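PDB 3MDN: glutamine aminotransferase class-II domain protein from Ruegeria pomeroyi, which probably hydrolyses glutamine to release ammonia, as class-II (Ntn-type) glutamine amidotransferases do, though its physiological acceptor is unknown. Local coordinates for residues D[115-120]-D[183-188]; D[146-151]-D[167-172]. One frame throughout, in Å; residues are numbered along the deposited sequence.

Interaction 1: residues D[115-120]-D[183-188]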
ATOM      1  N   GLY D 115      13.578 -19.251   8.781  1.00 26.60           N
ATOM      2  CA  GLY D 115      13.286 -20.506   9.485  1.00 26.59           C
ATOM      3  C   GLY D 115      12.077 -20.339  10.417  1.00 26.97           C
ATOM      4  O   GLY D 115      11.182 -19.544  10.149  1.00 26.21           O
ATOM      5  N   GLN D 116      12.071 -21.059  11.528  1.00 26.03           N
ATOM      6  CA  GLN D 116      10.938 -21.043  12.428  1.00 25.65           C
ATOM      7  C   GLN D 116      11.317 -21.576  13.790  1.00 24.87           C
ATOM      8  O   GLN D 116      12.267 -22.347  13.937  1.00 24.33           O
ATOM      9  CB  GLN D 116       9.835 -21.938  11.863  1.00 26.25           C
ATOM     10  CG  GLN D 116      10.242 -23.421  11.743  1.00 28.49           C
ATOM     11  CD  GLN D 116       9.048 -24.326  11.443  1.00 32.94           C
ATOM     12  OE1 GLN D 116       8.176 -24.540  12.302  1.00 35.99           O
ATOM     13  NE2 GLN D 116       9.001 -24.860  10.233  1.00 31.01           N
ATOM     14  N   VAL D 117      10.555 -21.154  14.782  1.00 24.06           N
ATOM     15  CA  VAL D 117      10.540 -21.767  16.092  1.00 22.88           C
ATOM     16  C   VAL D 117       9.249 -22.574  16.109  1.00 22.69           C
ATOM     17  O   VAL D 117       8.158 -22.010  15.952  1.00 21.53           O
ATOM     18  CB  VAL D 117      10.567 -20.657  17.154  1.00 23.82           C
ATOM     19  CG1 VAL D 117      10.535 -21.227  18.573  1.00 22.45           C
ATOM     20  CG2 VAL D 117      11.834 -19.784  16.923  1.00 21.63           C
ATOM     21  N   GLY D 118       9.369 -23.895  16.245  1.00 21.13           N
ATOM     22  CA  GLY D 118       8.206 -24.771  16.121  1.00 20.61           C
ATOM     23  C   GLY D 118       7.124 -24.539  17.175  1.00 20.50           C
ATOM     24  O   GLY D 118       7.419 -24.536  18.361  1.00 19.83           O
ATOM     25  N   GLY D 119       5.885 -24.341  16.723  1.00 20.40           N
ATOM     26  CA  GLY D 119       4.716 -24.209  17.589  1.00 22.16           C
ATOM     27  C   GLY D 119       4.646 -22.853  18.269  1.00 22.79           C
ATOM     28  O   GLY D 119       3.888 -22.667  19.216  1.00 23.62           O
ATOM     29  N   PHE D 120       5.437 -21.904  17.772  1.00 22.90           N
ATOM     30  CA  PHE D 120       5.613 -20.608  18.424  1.00 23.27           C
ATOM     31  C   PHE D 120       4.293 -19.994  18.894  1.00 24.10           C
ATOM     32  O   PHE D 120       4.177 -19.531  20.038  1.00 23.61           O
ATOM     33  CB  PHE D 120       6.344 -19.666  17.477  1.00 22.49           C
ATOM     34  CG  PHE D 120       6.598 -18.296  18.050  1.00 23.81           C
ATOM     35  CD1 PHE D 120       7.596 -18.098  19.001  1.00 23.07           C
ATOM     36  CD2 PHE D 120       5.871 -17.197  17.595  1.00 20.95           C
ATOM     37  CE1 PHE D 120       7.850 -16.848  19.491  1.00 21.77           C
ATOM     38  CE2 PHE D 120       6.131 -15.923  18.090  1.00 20.47           C
ATOM     39  CZ  PHE D 120       7.100 -15.752  19.049  1.00 19.88           C
ATOM     40  N   PRO D 183       9.754 -28.814  13.972  1.00 26.99           N
ATOM     41  CA  PRO D 183      11.126 -28.686  14.486  1.00 26.56           C
ATOM     42  C   PRO D 183      11.244 -27.538  15.461  1.00 25.04           C
ATOM     43  O   PRO D 183      10.709 -26.479  15.213  1.00 24.85           O
ATOM     44  CB  PRO D 183      11.960 -28.370  13.229  1.00 26.22           C
ATOM     45  CG  PRO D 183      10.989 -27.940  12.211  1.00 27.57           C
ATOM     46  CD  PRO D 183       9.709 -28.658  12.508  1.00 27.09           C
ATOM     47  N   HIS D 184      11.983 -27.741  16.536  1.00 24.25           N
ATOM     48  CA  HIS D 184      12.024 -26.780  17.604  1.00 24.11           C
ATOM     49  C   HIS D 184      12.746 -25.500  17.201  1.00 24.50           C
ATOM     50  O   HIS D 184      12.315 -24.422  17.569  1.00 24.16           O
ATOM     51  CB  HIS D 184      12.573 -27.404  18.891  1.00 23.77           C
ATOM     52  CG  HIS D 184      11.747 -28.555  19.376  1.00 24.34           C
ATOM     53  ND1 HIS D 184      10.437 -28.408  19.785  1.00 22.75           N
ATOM     54  CD2 HIS D 184      12.033 -29.875  19.493  1.00 22.48           C
ATOM     55  CE1 HIS D 184       9.949 -29.591  20.121  1.00 22.83           C
ATOM     56  NE2 HIS D 184      10.900 -30.493  19.962  1.00 22.47           N
HETATM   57  N   MSE D 185      13.815 -25.612  16.424  1.00 24.16           N
HETATM   58  CA  MSE D 185      14.544 -24.428  16.021  1.00 23.90           C
HETATM   59  C   MSE D 185      15.171 -24.653  14.663  1.00 24.46           C
HETATM   60  O   MSE D 185      16.000 -25.547  14.516  1.00 24.06           O
HETATM   61  CB  MSE D 185      15.642 -24.086  17.032  1.00 24.05           C
HETATM   62  CG  MSE D 185      16.556 -22.928  16.547  1.00 24.34           C
HETATM   63 SE   MSE D 185      15.577 -21.195  16.501  1.00 33.04          SE
HETATM   64  CE  MSE D 185      15.069 -21.121  18.378  1.00 22.76           C
ATOM     65  N   ARG D 186      14.747 -23.886  13.661  1.00 24.07           N
ATOM     66  CA  ARG D 186      15.432 -23.875  12.363  1.00 25.83           C
ATOM     67  C   ARG D 186      15.865 -22.439  12.117  1.00 26.56           C
ATOM     68  O   ARG D 186      15.034 -21.532  12.155  1.00 26.91           O
ATOM     69  CB  ARG D 186      14.498 -24.315  11.245  1.00 25.23           C
ATOM     70  CG  ARG D 186      13.961 -25.730  11.384  1.00 26.14           C
ATOM     71  CD  ARG D 186      14.563 -26.613  10.328  1.00 23.91           C
ATOM     72  NE  ARG D 186      14.211 -28.030  10.438  1.00 24.85           N
ATOM     73  CZ  ARG D 186      13.318 -28.658   9.667  1.00 26.08           C
ATOM     74  NH1 ARG D 186      12.652 -27.982   8.726  1.00 25.15           N
ATOM     75  NH2 ARG D 186      13.096 -29.967   9.835  1.00 21.62           N
ATOM     76  N   LEU D 187      17.152 -22.226  11.855  1.00 26.84           N
ATOM     77  CA  LEU D 187      17.658 -20.868  11.861  1.00 26.63           C
ATOM     78  C   LEU D 187      18.794 -20.607  10.867  1.00 26.86           C
ATOM     79  O   LEU D 187      19.826 -21.240  10.915  1.00 25.70           O
ATOM     80  CB  LEU D 187      18.180 -20.519  13.267  1.00 26.44           C
ATOM     81  CG  LEU D 187      18.834 -19.120  13.303  1.00 26.01           C
ATOM     82  CD1 LEU D 187      18.246 -18.302  14.406  1.00 22.64           C
ATOM     83  CD2 LEU D 187      20.343 -19.206  13.493  1.00 25.89           C
ATOM     84  N   SER D 188      18.597 -19.630   9.994  1.00 27.18           N
ATOM     85  CA  SER D 188      19.697 -19.006   9.321  1.00 27.95           C
ATOM     86  C   SER D 188      19.383 -17.547   9.551  1.00 28.52           C
ATOM     87  O   SER D 188      18.213 -17.115   9.449  1.00 29.78           O
ATOM     88  CB  SER D 188      19.713 -19.350   7.829  1.00 28.16           C
ATOM     89  OG  SER D 188      18.856 -18.441   7.177  1.00 32.11           O
TER
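Gln-116 pairs with Arg-186 in a short antiparallel ribbon of the Ntn-type amidotransferase fold, where strand 116-117 runs beside the beginning of strand 185-192, just past a chain corner at Gly-115. Asn-114 and Gly-115 belong to a His-Asn-Gly sequence whose Asn-Gly pair forms the oxyanion hole in class-II relatives, so the ribbon probably continues directly from the active site. Two backbone bonds close the pair. Arg-186 N gives a nearly straight bond to Gln-116 O (2.9 Å, 173°), while Gln-116 N reaches Arg-186 O at 3.1 Å along a more bent path. That same carbonyl receives a CA-H...O contact from Gly-115 CA at 3.4 Å, and a CB on Gly-115 would run straight into it. Further on, Gly-118 N bonds to His-184 O at 3.3 Å, approaching from above the carbonyl plane, 58° out of it. A type II turn from Val-117 to Phe-120 follows, with Gly-119 at its positive-phi position.

The two faces differ. On one, Val-117 CG2 lies alongside the bent selenomethionine end of Met-185, 3.8 Å from its CE. On the other, the side chain of Gln-116 crosses that of Pro-183 at about a right angle, its NE2 4.2 Å from Pro-183 CG. Arg-186 bends at chi2 (-110°), bringing its guanidinium back so that Pro-183 CG sits 3.5 Å above its plane, over the centre; NH2 is held by a salt bridge to Asp-205.

Ser-176 OG of helix 161-179 bonds to both Gly-118 O and His-184 ND1. Met-185 rests on Leu-172 and Glu-173 of that helix, Leu-187 reaches helices 144-154 and 161-179, and strand 197-203 pairs with 185-192.

Interaction 2: residues D[146-151]-D[167-172]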
ATOM      1  N   GLU D 146      11.313 -11.659  15.260  1.00 25.56           N
ATOM      2  CA  GLU D 146      11.479 -10.395  15.978  1.00 25.32           C
ATOM      3  C   GLU D 146      11.808 -10.664  17.438  1.00 25.44           C
ATOM      4  O   GLU D 146      12.678 -10.026  18.006  1.00 24.38           O
ATOM      5  CB  GLU D 146      10.257  -9.503  15.821  1.00 24.40           C
ATOM      6  CG  GLU D 146      10.463  -8.102  16.399  1.00 24.23           C
ATOM      7  CD  GLU D 146       9.268  -7.200  16.296  1.00 25.30           C
ATOM      8  OE1 GLU D 146       8.105  -7.687  16.407  1.00 24.56           O
ATOM      9  OE2 GLU D 146       9.501  -5.967  16.161  1.00 25.45           O
ATOM     10  N   VAL D 147      11.140 -11.648  18.027  1.00 26.56           N
ATOM     11  CA  VAL D 147      11.550 -12.147  19.337  1.00 27.77           C
ATOM     12  C   VAL D 147      13.026 -12.568  19.405  1.00 27.82           C
ATOM     13  O   VAL D 147      13.760 -12.117  20.286  1.00 27.96           O
ATOM     14  CB  VAL D 147      10.679 -13.332  19.809  1.00 28.25           C
ATOM     15  CG1 VAL D 147      11.025 -13.690  21.279  1.00 29.61           C
ATOM     16  CG2 VAL D 147       9.237 -12.945  19.743  1.00 27.62           C
ATOM     17  N   LEU D 148      13.467 -13.409  18.476  1.00 27.51           N
ATOM     18  CA  LEU D 148      14.831 -13.881  18.501  1.00 28.08           C
ATOM     19  C   LEU D 148      15.796 -12.671  18.562  1.00 27.17           C
ATOM     20  O   LEU D 148      16.787 -12.665  19.303  1.00 27.74           O
ATOM     21  CB  LEU D 148      15.107 -14.723  17.253  1.00 28.54           C
ATOM     22  CG  LEU D 148      15.912 -16.037  17.256  1.00 32.66           C
ATOM     23  CD1 LEU D 148      16.633 -16.171  15.934  1.00 34.28           C
ATOM     24  CD2 LEU D 148      16.900 -16.188  18.425  1.00 33.48           C
ATOM     25  N   PHE D 149      15.517 -11.658  17.758  1.00 26.19           N
ATOM     26  CA  PHE D 149      16.381 -10.472  17.695  1.00 25.64           C
ATOM     27  C   PHE D 149      16.376  -9.723  19.021  1.00 24.90           C
ATOM     28  O   PHE D 149      17.413  -9.380  19.555  1.00 24.30           O
ATOM     29  CB  PHE D 149      15.909  -9.539  16.582  1.00 24.85           C
ATOM     30  CG  PHE D 149      16.653  -8.217  16.499  1.00 25.48           C
ATOM     31  CD1 PHE D 149      18.036  -8.149  16.593  1.00 28.63           C
ATOM     32  CD2 PHE D 149      15.946  -7.045  16.233  1.00 28.17           C
ATOM     33  CE1 PHE D 149      18.704  -6.917  16.448  1.00 25.33           C
ATOM     34  CE2 PHE D 149      16.604  -5.810  16.115  1.00 28.92           C
ATOM     35  CZ  PHE D 149      17.977  -5.756  16.216  1.00 27.42           C
ATOM     36  N   LEU D 150      15.199  -9.473  19.552  1.00 23.81           N
ATOM     37  CA  LEU D 150      15.108  -8.680  20.799  1.00 24.66           C
ATOM     38  C   LEU D 150      15.611  -9.454  22.014  1.00 23.99           C
ATOM     39  O   LEU D 150      16.197  -8.862  22.931  1.00 23.12           O
ATOM     40  CB  LEU D 150      13.686  -8.188  21.014  1.00 22.67           C
ATOM     41  CG  LEU D 150      13.226  -7.315  19.847  1.00 24.19           C
ATOM     42  CD1 LEU D 150      11.816  -6.881  20.092  1.00 21.67           C
ATOM     43  CD2 LEU D 150      14.145  -6.090  19.637  1.00 21.63           C
ATOM     44  N   LEU D 151      15.365 -10.766  22.012  1.00 24.60           N
ATOM     45  CA  LEU D 151      15.971 -11.667  23.004  1.00 25.75           C
ATOM     46  C   LEU D 151      17.496 -11.655  22.932  1.00 25.32           C
ATOM     47  O   LEU D 151      18.164 -11.713  23.953  1.00 26.17           O
ATOM     48  CB  LEU D 151      15.519 -13.109  22.812  1.00 26.57           C
ATOM     49  CG  LEU D 151      14.194 -13.735  23.270  1.00 29.24           C
ATOM     50  CD1 LEU D 151      14.518 -15.185  23.666  1.00 30.88           C
ATOM     51  CD2 LEU D 151      13.576 -13.048  24.468  1.00 29.19           C
ATOM     52  N   ARG D 167      22.569 -17.741  23.450  1.00 24.57           N
ATOM     53  CA  ARG D 167      21.632 -17.779  24.596  1.00 23.99           C
ATOM     54  C   ARG D 167      20.146 -17.558  24.216  1.00 23.86           C
ATOM     55  O   ARG D 167      19.228 -18.231  24.746  1.00 24.33           O
ATOM     56  CB  ARG D 167      22.080 -16.795  25.683  1.00 23.43           C
ATOM     57  CG  ARG D 167      23.319 -17.251  26.499  1.00 24.46           C
ATOM     58  CD  ARG D 167      23.646 -16.269  27.678  1.00 28.01           C
ATOM     59  NE  ARG D 167      23.980 -14.930  27.190  1.00 26.62           N
ATOM     60  CZ  ARG D 167      25.197 -14.566  26.795  1.00 25.62           C
ATOM     61  NH1 ARG D 167      25.425 -13.343  26.346  1.00 25.51           N
ATOM     62  NH2 ARG D 167      26.191 -15.423  26.862  1.00 25.72           N
ATOM     63  N   ALA D 168      19.893 -16.614  23.318  1.00 23.46           N
ATOM     64  CA  ALA D 168      18.526 -16.365  22.850  1.00 23.65           C
ATOM     65  C   ALA D 168      17.951 -17.623  22.175  1.00 24.25           C
ATOM     66  O   ALA D 168      16.789 -18.007  22.401  1.00 24.26           O
ATOM     67  CB  ALA D 168      18.524 -15.211  21.886  1.00 23.27           C
ATOM     68  N   ILE D 169      18.775 -18.283  21.370  1.00 24.26           N
ATOM     69  CA  ILE D 169      18.326 -19.509  20.709  1.00 25.64           C
ATOM     70  C   ILE D 169      18.018 -20.644  21.692  1.00 25.89           C
ATOM     71  O   ILE D 169      16.971 -21.308  21.586  1.00 26.37           O
ATOM     72  CB  ILE D 169      19.355 -19.931  19.633  1.00 26.25           C
ATOM     73  CG1 ILE D 169      19.181 -19.020  18.403  1.00 27.06           C
ATOM     74  CG2 ILE D 169      19.209 -21.403  19.254  1.00 26.75           C
ATOM     75  CD1 ILE D 169      20.333 -19.164  17.442  1.00 33.57           C
ATOM     76  N   ALA D 170      18.924 -20.876  22.650  1.00 26.14           N
ATOM     77  CA  ALA D 170      18.695 -21.867  23.721  1.00 26.69           C
ATOM     78  C   ALA D 170      17.350 -21.637  24.403  1.00 26.64           C
ATOM     79  O   ALA D 170      16.551 -22.563  24.592  1.00 27.62           O
ATOM     80  CB  ALA D 170      19.840 -21.827  24.774  1.00 25.84           C
ATOM     81  N   ARG D 171      17.106 -20.391  24.781  1.00 26.32           N
ATOM     82  CA  ARG D 171      15.863 -20.034  25.457  1.00 26.27           C
ATOM     83  C   ARG D 171      14.624 -20.342  24.604  1.00 25.54           C
ATOM     84  O   ARG D 171      13.660 -20.956  25.080  1.00 24.60           O
ATOM     85  CB  ARG D 171      15.900 -18.562  25.829  1.00 27.17           C
ATOM     86  CG  ARG D 171      16.370 -18.329  27.233  1.00 32.61           C
ATOM     87  CD  ARG D 171      15.125 -18.296  28.186  1.00 39.49           C
ATOM     88  NE  ARG D 171      14.814 -16.964  28.708  1.00 43.67           N
ATOM     89  CZ  ARG D 171      15.621 -15.912  28.600  1.00 44.12           C
ATOM     90  NH1 ARG D 171      16.784 -16.036  27.979  1.00 44.62           N
ATOM     91  NH2 ARG D 171      15.269 -14.745  29.116  1.00 42.76           N
ATOM     92  N   LEU D 172      14.650 -19.946  23.331  1.00 24.47           N
ATOM     93  CA  LEU D 172      13.467 -20.192  22.492  1.00 24.52           C
ATOM     94  C   LEU D 172      13.293 -21.667  22.150  1.00 24.13           C
ATOM     95  O   LEU D 172      12.166 -22.168  22.055  1.00 23.14           O
ATOM     96  CB  LEU D 172      13.515 -19.357  21.215  1.00 24.48           C
ATOM     97  CG  LEU D 172      13.083 -17.897  21.316  1.00 25.96           C
ATOM     98  CD1 LEU D 172      13.352 -17.175  20.009  1.00 27.20           C
ATOM     99  CD2 LEU D 172      11.626 -17.793  21.684  1.00 25.83           C
TER
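Leu-172 packs among Val-147, Leu-148 and Leu-151 where helices 144-154 and 161-179 meet; the axes of 146-151 and 167-172 pass 9.1 Å apart, their directions 131° from each other. The apolar contacts fall into two groups. In the first, Leu-172 holds CG anti to its carbonyl carbon (chi1 -81°), and from there the branches part: CD1 lies 3.9 Å from Leu-148 CG, CD2 turns to Val-147 CG1 at 4.2 Å, and CG itself takes Leu-151 CD1 at 3.9 Å. An alanine here removes all three touching carbons and would probably open a gap between Val-147, Leu-148 and Leu-151. The second centres on Ala-168, where the two backbones are nearest (CA of Leu-151 to CA of Ala-168 5.4 Å): its CB is 3.8 Å from Leu-151 CB and 3.9 Å from Leu-148 CD2. That Leu-148 methyl also presses against Ile-169 CG1, at 3.6 Å the closest approach between the segments.

No hydrogen bond crosses. At the solvent edge, Arg-171 lays its CB near Leu-151 CD1, while its NH1 goes to Glu-155 in a salt bridge.

The pair lies on strand 185-192: two successive helices packed on a sheet, as in a helical layer of the αββα Ntn sandwich.

How the interactions relate
From the N terminus, the chain first reaches 115-120, turns into helix 124-129, and runs through helices 144-154 and 161-179 before 183-188 returns to pair with it. Interaction 1 closes that long, mostly helical excursion, with 62 residues between its segments. Interaction 2 is nested inside it, closing a smaller loop of 15 residues between the two longer helices. Their centres lie 11 Å apart and they touch, Phe-120 meeting Val-147 and Met-185 meeting Ile-169. Strand 185-192 is the next element after helix 161-179, across a short loop. Interaction 2 thus joins helix to helix and interaction 1 strand to strand, while Met-185 and Leu-187 pack the helices onto the sheet.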